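Local atomic coordinates of endo-1,4-beta-Xylanase (Pseudoalteromonas haloplanktis, PDB entry 1XW2), a protein that hydrolyses internal beta-1,4 linkages of xylan as a cold-adapted glycoside hydrolase of family 8. Residues 186-191 with 202-207. The protein carries 1 engineered substitution. Sequence-based numbering, arbitrary orientation.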
loop_
_atom_site.group_PDB
_atom_site.type_symbol
_atom_site.label_atom_id
_atom_site.label_comp_id
_atom_site.label_asym_id
_atom_site.label_seq_id
_atom_site.Cartn_x
_atom_site.Cartn_y
_atom_site.Cartn_z
ATOM N N ASN A 186 -8.835 14.728 -12.790
ATOM C CA ASN A 186 -8.360 16.031 -12.331
ATOM C C ASN A 186 -7.320 15.914 -11.216
ATOM O O ASN A 186 -7.461 16.486 -10.124
ATOM C CB ASN A 186 -9.539 16.928 -11.969
ATOM C CG ASN A 186 -10.457 17.177 -13.161
ATOM O OD1 ASN A 186 -11.667 17.028 -13.061
ATOM N ND2 ASN A 186 -9.871 17.534 -14.303
ATOM N N GLN A 187 -6.290 15.124 -11.519
ATOM C CA GLN A 187 -5.120 14.934 -10.661
ATOM C C GLN A 187 -5.408 14.244 -9.322
ATOM O O GLN A 187 -4.617 14.345 -8.388
ATOM C CB GLN A 187 -4.376 16.260 -10.460
ATOM C CG GLN A 187 -3.808 16.822 -11.745
ATOM C CD GLN A 187 -3.162 18.172 -11.553
ATOM O OE1 GLN A 187 -3.792 19.101 -11.050
ATOM N NE2 GLN A 187 -1.900 18.286 -11.946
ATOM N N ILE A 188 -6.541 13.544 -9.244
ATOM C CA ILE A 188 -6.855 12.663 -8.118
ATOM C C ILE A 188 -6.965 11.226 -8.613
ATOM O O ILE A 188 -7.698 10.945 -9.566
ATOM C CB ILE A 188 -8.190 13.070 -7.437
ATOM C CG1 ILE A 188 -8.190 14.558 -7.040
ATOM C CG2 ILE A 188 -8.509 12.135 -6.256
ATOM C CD1 ILE A 188 -7.329 14.903 -5.834
ATOM N N ILE A 189 -6.250 10.318 -7.954
ATOM C CA ILE A 189 -6.252 8.906 -8.339
ATOM C C ILE A 189 -7.675 8.323 -8.356
ATOM O O ILE A 189 -8.468 8.575 -7.451
ATOM C CB ILE A 189 -5.270 8.088 -7.441
ATOM C CG1 ILE A 189 -5.048 6.676 -8.002
ATOM C CG2 ILE A 189 -5.725 8.071 -5.968
ATOM C CD1 ILE A 189 -4.100 6.627 -9.209
ATOM N N ARG A 190 -7.995 7.573 -9.409
ATOM C CA ARG A 190 -9.338 7.013 -9.575
ATOM C C ARG A 190 -9.507 5.710 -8.811
ATOM O O ARG A 190 -8.549 4.949 -8.645
ATOM C CB ARG A 190 -9.625 6.726 -11.053
ATOM C CG ARG A 190 -9.973 7.933 -11.902
ATOM C CD ARG A 190 -10.086 7.599 -13.388
ATOM N NE ARG A 190 -10.630 8.715 -14.166
ATOM C CZ ARG A 190 -11.920 9.032 -14.239
ATOM N NH1 ARG A 190 -12.833 8.324 -13.582
ATOM N NH2 ARG A 190 -12.298 10.070 -14.977
ATOM N N PHE A 191 -10.731 5.450 -8.356
ATOM C CA PHE A 191 -11.115 4.089 -8.005
ATOM C C PHE A 191 -11.306 3.268 -9.288
ATOM O O PHE A 191 -10.889 2.101 -9.368
ATOM C CB PHE A 191 -12.404 4.073 -7.176
ATOM C CG PHE A 191 -12.890 2.687 -6.862
ATOM C CD1 PHE A 191 -12.283 1.939 -5.859
ATOM C CD2 PHE A 191 -13.919 2.118 -7.596
ATOM C CE1 PHE A 191 -12.720 0.647 -5.574
ATOM C CE2 PHE A 191 -14.350 0.823 -7.320
ATOM C CZ PHE A 191 -13.747 0.096 -6.302
ATOM N N SER A 202 -7.284 5.001 0.519
ATOM C CA SER A 202 -6.098 4.142 0.667
ATOM C C SER A 202 -5.140 4.194 -0.528
ATOM O O SER A 202 -3.996 3.747 -0.424
ATOM C CB SER A 202 -6.508 2.689 0.933
ATOM O OG SER A 202 -6.911 2.047 -0.269
ATOM N N TYR A 203 -5.603 4.732 -1.657
ATOM C CA TYR A 203 -4.764 4.854 -2.848
ATOM C C TYR A 203 -3.902 6.120 -2.781
ATOM O O TYR A 203 -3.008 6.312 -3.607
ATOM C CB TYR A 203 -5.615 4.912 -4.122
ATOM C CG TYR A 203 -6.382 3.654 -4.486
ATOM C CD1 TYR A 203 -6.356 2.512 -3.679
ATOM C CD2 TYR A 203 -7.141 3.618 -5.657
ATOM C CE1 TYR A 203 -7.071 1.365 -4.031
ATOM C CE2 TYR A 203 -7.851 2.487 -6.018
ATOM C CZ TYR A 203 -7.815 1.367 -5.202
ATOM O OH TYR A 203 -8.522 0.249 -5.576
ATOM N N HIS A 204 -4.175 6.978 -1.801
ATOM C CA HIS A 204 -3.470 8.255 -1.677
ATOM C C HIS A 204 -2.177 8.139 -0.877
ATOM O O HIS A 204 -2.202 7.952 0.341
ATOM C CB HIS A 204 -4.394 9.304 -1.063
ATOM C CG HIS A 204 -5.443 9.789 -2.010
ATOM N ND1 HIS A 204 -5.348 10.996 -2.666
ATOM C CD2 HIS A 204 -6.591 9.214 -2.440
ATOM C CE1 HIS A 204 -6.403 11.154 -3.447
ATOM N NE2 HIS A 204 -7.171 10.086 -3.330
ATOM N N ILE A 205 -1.049 8.234 -1.576
ATOM C CA ILE A 205 0.259 8.232 -0.921
ATOM C C ILE A 205 1.012 9.459 -1.419
ATOM O O ILE A 205 1.778 9.368 -2.379
ATOM C CB ILE A 205 1.054 6.929 -1.221
ATOM C CG1 ILE A 205 0.181 5.689 -1.000
ATOM C CG2 ILE A 205 2.298 6.841 -0.331
ATOM C CD1 ILE A 205 0.235 4.695 -2.129
ATOM N N PRO A 206 0.769 10.615 -0.800
ATOM C CA PRO A 206 1.284 11.885 -1.331
ATOM C C PRO A 206 2.795 11.905 -1.589
ATOM O O PRO A 206 3.217 12.440 -2.619
ATOM C CB PRO A 206 0.875 12.898 -0.259
ATOM C CG PRO A 206 -0.360 12.292 0.340
ATOM C CD PRO A 206 -0.041 10.820 0.418
ATOM N N ALA A 207 3.580 11.308 -0.693
ATOM C CA ALA A 207 5.037 11.265 -0.836
ATOM C C ALA A 207 5.496 10.586 -2.132
ATOM O O ALA A 207 6.518 10.974 -2.711
ATOM C CB ALA A 207 5.663 10.591 0.371
HETATM O O HOH W 1 -10.006 -0.047 -7.817
#
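Ile188 and Ile189 meet the imidazole of His204 in two different ways, a worked example of how consecutive residues can address separate sides of one flat group. Ile189 lies over a ring face: its CG2 sits 3.9 Å from the His204 ring centroid, 23° off the normal and displaced toward the rim, a CH-pi contact. Ile188 comes in the ring plane instead, its CG2 3.6 Å from His204 CE1. Both use the same branch, the CG2 methyl, but set by different torsions. In Ile189 the longer arm CG1 is anti to the backbone N (chi1 -169°), leaving CG2 between N and the carbonyl carbon, where it also touches Tyr203 CB at 3.7 Å; in Ile188 it is CG2 that lies anti to N.

Both nitrogens of this buried ring are occupied, ND1 by Ser232 OG and NE2 by Thr199 OG1, and Thr199 also bonds to Ile189 O, tying ring and strand together. A phenylalanine here would probably leave the Ser232 and Thr199 hydroxyls without their ring partners and the ring without the bonds that fix its rotation.

Tyr203 presents its edge to Arg190 O, 3.6 Å from CD2; that buried oxygen has no hydrogen-bonding partner in the model. Further along, one water joins the segments, donating to Phe191 O at 2.8 Å and bonding to Tyr203 OH at 2.7 Å, while lying over a Phe191 ring face.

With no direct hydrogen bond across it, the contact folds strand 188-189, the second half of a short hairpin, and the residues after it back on the lead-in to helix 206-215, within the long connection between helices 168-182 and 206-215 of the (alpha/alpha)6 barrel characteristic of family 8 enzymes.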